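Local coordinates for iron transport multicopper oxidase FET3 (Saccharomyces cerevisiae, PDB 1ZPU), which oxidizes ferrous to ferric iron with four bound copper ions while reducing oxygen to water, supplying the permease FTR1 in high-affinity iron uptake, and also oxidizes cuprous copper, at residues Gln168-Val182 / Leu268-Lys280. Sequence-based numbering, arbitrary orientation.
Sequences QNLIVNNTMNLTWEV and LQLNATSYMVYNK. With MAN (alpha-D-mannopyranose), chain H; NAG (2-acetamido-2-deoxy-beta-D-glucopyranose), chain B; NAG (2-acetamido-2-deoxy-beta-D-glucopyranose), chain G; NAG (2-acetamido-2-deoxy-beta-D-glucopyranose), chain C.
Strand 179-181 pairs in parallel with strand 271-277, forming one border of the five-stranded sheet in the second plastocyanin-like domain, away from the copper sites. T179, W180 and E181 stand beside Y275, M276 and V277. The backbone ladder runs from Y275 N to L178 O (2.7 Å), W180 N to Y275 O, V277 N to W180 O and V182 N to V277 O. Just before it, the S274 hydroxyl extends the pairing, its OG accepting from L178 N at 2.8 Å; serine suits this spot because its short side chain brings a hydroxyl to the L178 N-H, just before the regular bridges begin at T179 and Y275.

W180 and M276 point the same way, into the interior. With CG anti to the backbone N (chi1 -171°) and the chain extended beyond it, M276 runs alongside the indole, and SD makes an oblique Met-aromatic contact, 4.8 Å from the centroid of the six-membered ring. Y188 meets the indole edge-to-face. V182 serves two aromatic rings with its two methyls: CG1 lies over the W180 ring, while CG2 makes a CH-pi contact 3.6 Å from the Y278 centroid, 12° off the normal. Its compact branching suits a slot between flat groups. The Y278 hydroxyl bonds to H208.

This is the cupredoxin beta-sandwich: strand 169-172 belongs to the other sheet, and the type I' turn V172-T175 begins the passage between the two. Q168 and N169, both facing W142, form a classic beta bulge. On the opposite face from W180, T179 CG2 meets V277 CG2 at 3.9 Å, and T179 OG1 lies at the edge of the Y275 ring. N173, N177, N271 and N279 all carry N-linked glycans. A mannose bridges the segments, its O3 accepting from Q269 N (2.9 Å) and its O2 from N169 ND2.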
loop_
_atom_site.group_PDB
_atom_site.type_symbol
_atom_site.label_atom_id
_atom_site.label_comp_id
_atom_site.label_asym_id
_atom_site.label_seq_id
_atom_site.Cartn_x
_atom_site.Cartn_y
_atom_site.Cartn_z
ATOM N N GLN A 168 -7.090 -14.604 -11.429
ATOM C CA GLN A 168 -7.770 -15.865 -11.646
ATOM C C GLN A 168 -8.587 -16.326 -10.464
ATOM O O GLN A 168 -9.530 -17.089 -10.640
ATOM C CB GLN A 168 -6.785 -16.939 -12.086
ATOM C CG GLN A 168 -6.492 -16.921 -13.596
ATOM C CD GLN A 168 -5.881 -15.600 -14.058
ATOM O OE1 GLN A 168 -4.687 -15.361 -13.892
ATOM N NE2 GLN A 168 -6.709 -14.734 -14.622
ATOM N N ASN A 169 -8.232 -15.856 -9.268
ATOM C CA ASN A 169 -8.910 -16.237 -8.036
ATOM C C ASN A 169 -8.592 -15.324 -6.873
ATOM O O ASN A 169 -7.554 -14.665 -6.855
ATOM C CB ASN A 169 -8.513 -17.660 -7.620
ATOM C CG ASN A 169 -9.485 -18.705 -8.117
ATOM O OD1 ASN A 169 -10.716 -18.605 -7.910
ATOM N ND2 ASN A 169 -8.949 -19.717 -8.783
ATOM N N LEU A 170 -9.487 -15.318 -5.887
ATOM C CA LEU A 170 -9.191 -14.750 -4.575
ATOM C C LEU A 170 -8.536 -15.799 -3.677
ATOM O O LEU A 170 -8.926 -16.968 -3.685
ATOM C CB LEU A 170 -10.478 -14.228 -3.909
ATOM C CG LEU A 170 -11.127 -13.003 -4.567
ATOM C CD1 LEU A 170 -12.331 -12.512 -3.795
ATOM C CD2 LEU A 170 -10.106 -11.885 -4.708
ATOM N N ILE A 171 -7.552 -15.377 -2.894
ATOM C CA ILE A 171 -6.900 -16.254 -1.936
ATOM C C ILE A 171 -6.869 -15.662 -0.518
ATOM O O ILE A 171 -7.005 -14.449 -0.344
ATOM C CB ILE A 171 -5.501 -16.648 -2.425
ATOM C CG1 ILE A 171 -4.664 -15.398 -2.730
ATOM C CG2 ILE A 171 -5.616 -17.523 -3.652
ATOM C CD1 ILE A 171 -3.218 -15.680 -2.862
ATOM N N VAL A 172 -6.764 -16.540 0.481
ATOM C CA VAL A 172 -6.545 -16.175 1.890
ATOM C C VAL A 172 -5.379 -16.977 2.416
ATOM O O VAL A 172 -5.302 -18.187 2.166
ATOM C CB VAL A 172 -7.752 -16.489 2.854
ATOM C CG1 VAL A 172 -8.381 -15.243 3.337
ATOM C CG2 VAL A 172 -8.790 -17.434 2.248
ATOM N N ASN A 173 -4.484 -16.322 3.167
ATOM C CA ASN A 173 -3.278 -16.986 3.703
ATOM C C ASN A 173 -2.624 -17.878 2.679
ATOM O O ASN A 173 -2.184 -18.955 3.000
ATOM C CB ASN A 173 -3.597 -17.817 4.940
ATOM C CG ASN A 173 -3.578 -17.006 6.192
ATOM O OD1 ASN A 173 -3.703 -15.771 6.154
ATOM N ND2 ASN A 173 -3.426 -17.699 7.328
ATOM N N ASN A 174 -2.596 -17.425 1.434
ATOM C CA ASN A 174 -1.953 -18.138 0.340
ATOM C C ASN A 174 -2.515 -19.534 0.037
ATOM O O ASN A 174 -1.775 -20.425 -0.399
ATOM C CB ASN A 174 -0.432 -18.169 0.532
ATOM C CG ASN A 174 0.174 -16.775 0.596
ATOM O OD1 ASN A 174 0.300 -16.085 -0.409
ATOM N ND2 ASN A 174 0.544 -16.356 1.788
ATOM N N THR A 175 -3.812 -19.718 0.267
ATOM C CA THR A 175 -4.590 -20.819 -0.349
ATOM C C THR A 175 -5.998 -20.373 -0.635
ATOM O O THR A 175 -6.329 -19.199 -0.544
ATOM C CB THR A 175 -4.801 -22.049 0.554
ATOM O OG1 THR A 175 -4.737 -21.645 1.921
ATOM C CG2 THR A 175 -3.789 -23.116 0.265
ATOM N N MET A 176 -6.825 -21.356 -0.954
ATOM C CA MET A 176 -8.247 -21.180 -1.061
ATOM C C MET A 176 -8.928 -22.112 -0.072
ATOM O O MET A 176 -8.296 -23.020 0.465
ATOM C CB MET A 176 -8.693 -21.494 -2.481
ATOM C CG MET A 176 -8.303 -20.426 -3.462
ATOM S SD MET A 176 -9.279 -20.576 -4.952
ATOM C CE MET A 176 -10.745 -19.625 -4.564
ATOM N N ASN A 177 -10.220 -21.886 0.161
ATOM C CA ASN A 177 -11.031 -22.724 1.063
ATOM C C ASN A 177 -10.277 -23.151 2.329
ATOM O O ASN A 177 -10.044 -24.327 2.582
ATOM C CB ASN A 177 -11.722 -23.883 0.318
ATOM C CG ASN A 177 -10.966 -24.325 -0.907
ATOM O OD1 ASN A 177 -9.857 -24.806 -0.788
ATOM N ND2 ASN A 177 -11.558 -24.181 -2.085
ATOM N N LEU A 178 -9.914 -22.131 3.106
ATOM C CA LEU A 178 -9.154 -22.225 4.337
ATOM C C LEU A 178 -10.026 -22.564 5.522
ATOM O O LEU A 178 -11.181 -22.136 5.612
ATOM C CB LEU A 178 -8.529 -20.862 4.613
ATOM C CG LEU A 178 -7.626 -20.644 5.823
ATOM C CD1 LEU A 178 -6.327 -21.439 5.673
ATOM C CD2 LEU A 178 -7.324 -19.174 5.945
ATOM N N THR A 179 -9.425 -23.284 6.458
ATOM C CA THR A 179 -10.050 -23.672 7.700
ATOM C C THR A 179 -9.567 -22.811 8.879
ATOM O O THR A 179 -8.354 -22.635 9.082
ATOM C CB THR A 179 -9.729 -25.127 7.946
ATOM O OG1 THR A 179 -10.528 -25.907 7.062
ATOM C CG2 THR A 179 -10.013 -25.515 9.362
ATOM N N TRP A 180 -10.519 -22.273 9.643
ATOM C CA TRP A 180 -10.221 -21.589 10.887
ATOM C C TRP A 180 -10.979 -22.287 12.010
ATOM O O TRP A 180 -12.210 -22.187 12.121
ATOM C CB TRP A 180 -10.578 -20.106 10.782
ATOM C CG TRP A 180 -10.388 -19.313 12.038
ATOM C CD1 TRP A 180 -9.440 -19.506 12.994
ATOM C CD2 TRP A 180 -11.146 -18.182 12.453
ATOM N NE1 TRP A 180 -9.565 -18.573 13.989
ATOM C CE2 TRP A 180 -10.600 -17.739 13.679
ATOM C CE3 TRP A 180 -12.245 -17.500 11.914
ATOM C CZ2 TRP A 180 -11.120 -16.649 14.389
ATOM C CZ3 TRP A 180 -12.770 -16.402 12.622
ATOM C CH2 TRP A 180 -12.200 -15.993 13.849
ATOM N N GLU A 181 -10.233 -23.024 12.824
ATOM C CA GLU A 181 -10.802 -23.782 13.943
ATOM C C GLU A 181 -10.987 -22.889 15.164
ATOM O O GLU A 181 -10.016 -22.343 15.685
ATOM C CB GLU A 181 -9.864 -24.921 14.329
ATOM C CG GLU A 181 -9.303 -25.694 13.160
ATOM C CD GLU A 181 -9.123 -27.158 13.502
ATOM O OE1 GLU A 181 -9.685 -28.002 12.764
ATOM O OE2 GLU A 181 -8.447 -27.466 14.521
ATOM N N VAL A 182 -12.220 -22.744 15.635
ATOM C CA VAL A 182 -12.469 -21.831 16.747
ATOM C C VAL A 182 -12.917 -22.553 17.997
ATOM O O VAL A 182 -13.276 -23.718 17.937
ATOM C CB VAL A 182 -13.478 -20.699 16.395
ATOM C CG1 VAL A 182 -12.863 -19.727 15.387
ATOM C CG2 VAL A 182 -14.805 -21.266 15.904
ATOM N N LEU A 268 -14.752 -17.014 -13.871
ATOM C CA LEU A 268 -14.106 -16.463 -12.673
ATOM C C LEU A 268 -15.008 -16.533 -11.452
ATOM O O LEU A 268 -16.078 -15.923 -11.421
ATOM C CB LEU A 268 -13.659 -15.010 -12.879
ATOM C CG LEU A 268 -13.128 -14.259 -11.653
ATOM C CD1 LEU A 268 -11.962 -14.990 -11.015
ATOM C CD2 LEU A 268 -12.724 -12.848 -12.024
ATOM N N GLN A 269 -14.552 -17.277 -10.446
ATOM C CA GLN A 269 -15.235 -17.324 -9.158
ATOM C C GLN A 269 -15.128 -15.967 -8.487
ATOM O O GLN A 269 -14.084 -15.615 -7.949
ATOM C CB GLN A 269 -14.658 -18.429 -8.268
ATOM C CG GLN A 269 -15.002 -19.834 -8.749
ATOM C CD GLN A 269 -16.518 -20.093 -8.795
ATOM O OE1 GLN A 269 -17.219 -19.953 -7.781
ATOM N NE2 GLN A 269 -17.025 -20.464 -9.970
ATOM N N LEU A 270 -16.201 -15.190 -8.556
ATOM C CA LEU A 270 -16.186 -13.843 -8.008
ATOM C C LEU A 270 -16.196 -13.863 -6.490
ATOM O O LEU A 270 -15.620 -12.966 -5.835
ATOM C CB LEU A 270 -17.363 -13.031 -8.526
ATOM C CG LEU A 270 -17.354 -12.574 -9.979
ATOM C CD1 LEU A 270 -18.579 -11.698 -10.231
ATOM C CD2 LEU A 270 -16.047 -11.854 -10.339
ATOM N N ASN A 271 -16.845 -14.871 -5.919
ATOM C CA ASN A 271 -16.858 -14.969 -4.466
ATOM C C ASN A 271 -16.358 -16.296 -3.931
ATOM O O ASN A 271 -16.689 -17.326 -4.450
ATOM C CB ASN A 271 -18.186 -14.475 -3.837
ATOM C CG ASN A 271 -19.403 -14.857 -4.628
ATOM O OD1 ASN A 271 -19.670 -16.030 -4.800
ATOM N ND2 ASN A 271 -20.170 -13.865 -5.092
ATOM N N ALA A 272 -15.520 -16.242 -2.909
ATOM C CA ALA A 272 -14.815 -17.410 -2.398
ATOM C C ALA A 272 -15.199 -17.711 -0.949
ATOM O O ALA A 272 -15.335 -16.798 -0.133
ATOM C CB ALA A 272 -13.345 -17.202 -2.504
ATOM N N THR A 273 -15.382 -18.995 -0.642
ATOM C CA THR A 273 -15.814 -19.429 0.689
ATOM C C THR A 273 -14.687 -20.124 1.446
ATOM O O THR A 273 -14.050 -21.045 0.929
ATOM C CB THR A 273 -17.012 -20.434 0.641
ATOM O OG1 THR A 273 -18.085 -19.930 -0.165
ATOM C CG2 THR A 273 -17.514 -20.747 2.028
ATOM N N SER A 274 -14.465 -19.680 2.677
ATOM C CA SER A 274 -13.616 -20.384 3.631
ATOM C C SER A 274 -14.437 -20.793 4.855
ATOM O O SER A 274 -15.633 -20.508 4.930
ATOM C CB SER A 274 -12.430 -19.532 4.046
ATOM O OG SER A 274 -11.344 -19.738 3.164
ATOM N N TYR A 275 -13.807 -21.467 5.813
ATOM C CA TYR A 275 -14.569 -22.131 6.855
ATOM C C TYR A 275 -14.197 -21.749 8.270
ATOM O O TYR A 275 -13.091 -22.003 8.729
ATOM C CB TYR A 275 -14.460 -23.650 6.718
ATOM C CG TYR A 275 -14.464 -24.110 5.295
ATOM C CD1 TYR A 275 -13.339 -24.728 4.749
ATOM C CD2 TYR A 275 -15.580 -23.908 4.479
ATOM C CE1 TYR A 275 -13.324 -25.144 3.442
ATOM C CE2 TYR A 275 -15.574 -24.321 3.166
ATOM C CZ TYR A 275 -14.435 -24.937 2.653
ATOM O OH TYR A 275 -14.413 -25.359 1.343
ATOM N N MET A 276 -15.156 -21.155 8.967
ATOM C CA MET A 276 -15.079 -21.030 10.414
ATOM C C MET A 276 -15.656 -22.309 11.043
ATOM O O MET A 276 -16.874 -22.554 11.014
ATOM C CB MET A 276 -15.815 -19.784 10.894
ATOM C CG MET A 276 -15.594 -19.465 12.342
ATOM S SD MET A 276 -16.407 -17.919 12.735
ATOM C CE MET A 276 -16.392 -17.943 14.524
ATOM N N VAL A 277 -14.753 -23.123 11.590
ATOM C CA VAL A 277 -15.082 -24.466 12.044
ATOM C C VAL A 277 -15.200 -24.567 13.569
ATOM O O VAL A 277 -14.207 -24.488 14.287
ATOM C CB VAL A 277 -14.050 -25.507 11.533
ATOM C CG1 VAL A 277 -14.451 -26.888 11.950
ATOM C CG2 VAL A 277 -13.906 -25.447 10.020
ATOM N N TYR A 278 -16.423 -24.748 14.054
ATOM C CA TYR A 278 -16.658 -24.994 15.464
ATOM C C TYR A 278 -16.598 -26.489 15.702
ATOM O O TYR A 278 -16.192 -26.930 16.765
ATOM C CB TYR A 278 -18.033 -24.476 15.896
ATOM C CG TYR A 278 -18.177 -22.979 16.086
ATOM C CD1 TYR A 278 -18.178 -22.111 14.997
ATOM C CD2 TYR A 278 -18.379 -22.441 17.353
ATOM C CE1 TYR A 278 -18.333 -20.750 15.171
ATOM C CE2 TYR A 278 -18.546 -21.077 17.536
ATOM C CZ TYR A 278 -18.521 -20.238 16.443
ATOM O OH TYR A 278 -18.686 -18.886 16.623
ATOM N N ASN A 279 -17.019 -27.258 14.703
ATOM C CA ASN A 279 -17.110 -28.707 14.812
ATOM C C ASN A 279 -16.382 -29.383 13.651
ATOM O O ASN A 279 -16.778 -29.261 12.490
ATOM C CB ASN A 279 -18.576 -29.136 14.863
ATOM C CG ASN A 279 -18.744 -30.602 15.164
ATOM O OD1 ASN A 279 -17.815 -31.395 15.004
ATOM N ND2 ASN A 279 -19.939 -30.965 15.634
ATOM N N LYS A 280 -15.310 -30.092 13.979
ATOM C CA LYS A 280 -14.406 -30.656 12.974
ATOM C C LYS A 280 -15.051 -31.750 12.150
ATOM O O LYS A 280 -14.519 -32.170 11.129
ATOM C CB LYS A 280 -13.150 -31.207 13.639
ATOM C CG LYS A 280 -12.161 -30.128 14.053
ATOM C CD LYS A 280 -10.713 -30.575 13.820
ATOM C CE LYS A 280 -10.320 -31.675 14.785
ATOM N NZ LYS A 280 -10.719 -31.297 16.177
HETATM C C1 MAN H . -11.615 -22.231 -12.176
HETATM C C2 MAN H . -12.071 -21.267 -11.088
HETATM C C3 MAN H . -11.933 -19.819 -11.535
HETATM C C4 MAN H . -10.543 -19.578 -12.105
HETATM C C5 MAN H . -10.252 -20.556 -13.223
HETATM C C6 MAN H . -8.835 -20.347 -13.722
HETATM O O2 MAN H . -11.260 -21.442 -9.959
HETATM O O3 MAN H . -12.128 -18.952 -10.439
HETATM O O4 MAN H . -10.446 -18.270 -12.596
HETATM O O5 MAN H . -10.354 -21.864 -12.706
HETATM O O6 MAN H . -8.558 -21.370 -14.650
HETATM C C1 NAG B . -10.962 -25.099 -3.057
HETATM C C2 NAG B . -9.700 -25.725 -3.659
HETATM C C3 NAG B . -9.640 -25.607 -5.181
HETATM C C4 NAG B . -10.933 -26.033 -5.860
HETATM C C5 NAG B . -12.066 -25.301 -5.138
HETATM C C6 NAG B . -13.443 -25.712 -5.622
HETATM C C7 NAG B . -7.448 -25.387 -2.622
HETATM C C8 NAG B . -7.442 -26.622 -1.764
HETATM N N2 NAG B . -8.579 -24.972 -3.187
HETATM O O3 NAG B . -8.587 -26.372 -5.717
HETATM O O4 NAG B . -10.856 -25.672 -7.229
HETATM O O5 NAG B . -12.022 -25.671 -3.777
HETATM O O6 NAG B . -13.617 -27.041 -5.183
HETATM O O7 NAG B . -6.429 -24.720 -2.771
HETATM C C1 NAG G . -3.222 -16.950 8.552
HETATM C C2 NAG G . -3.640 -17.873 9.702
HETATM C C3 NAG G . -3.309 -17.240 11.048
HETATM C C4 NAG G . -1.869 -16.721 11.131
HETATM C C5 NAG G . -1.565 -15.888 9.904
HETATM C C6 NAG G . -0.075 -15.622 9.899
HETATM C C7 NAG G . -5.539 -19.418 9.673
HETATM C C8 NAG G . -7.025 -19.615 9.875
HETATM N N2 NAG G . -5.055 -18.177 9.622
HETATM O O3 NAG G . -3.492 -18.209 12.043
HETATM O O4 NAG G . -1.687 -15.829 12.218
HETATM O O5 NAG G . -1.867 -16.607 8.738
HETATM O O6 NAG G . 0.279 -14.760 8.846
HETATM O O7 NAG G . -4.814 -20.404 9.561
HETATM C C1 NAG C . -20.337 -32.327 15.371
HETATM C C2 NAG C . -20.709 -32.859 16.756
HETATM C C3 NAG C . -21.302 -34.255 16.634
HETATM C C4 NAG C . -22.516 -34.197 15.709
HETATM C C5 NAG C . -22.064 -33.611 14.373
HETATM C C6 NAG C . -23.199 -33.442 13.382
HETATM C C7 NAG C . -19.557 -32.169 18.774
HETATM C C8 NAG C . -19.162 -32.939 20.000
HETATM N N2 NAG C . -19.560 -32.874 17.641
HETATM O O3 NAG C . -21.632 -34.748 17.914
HETATM O O4 NAG C . -23.043 -35.489 15.512
HETATM O O5 NAG C . -21.496 -32.341 14.566
HETATM O O6 NAG C . -22.595 -33.269 12.123
HETATM O O7 NAG C . -19.855 -30.963 18.854
#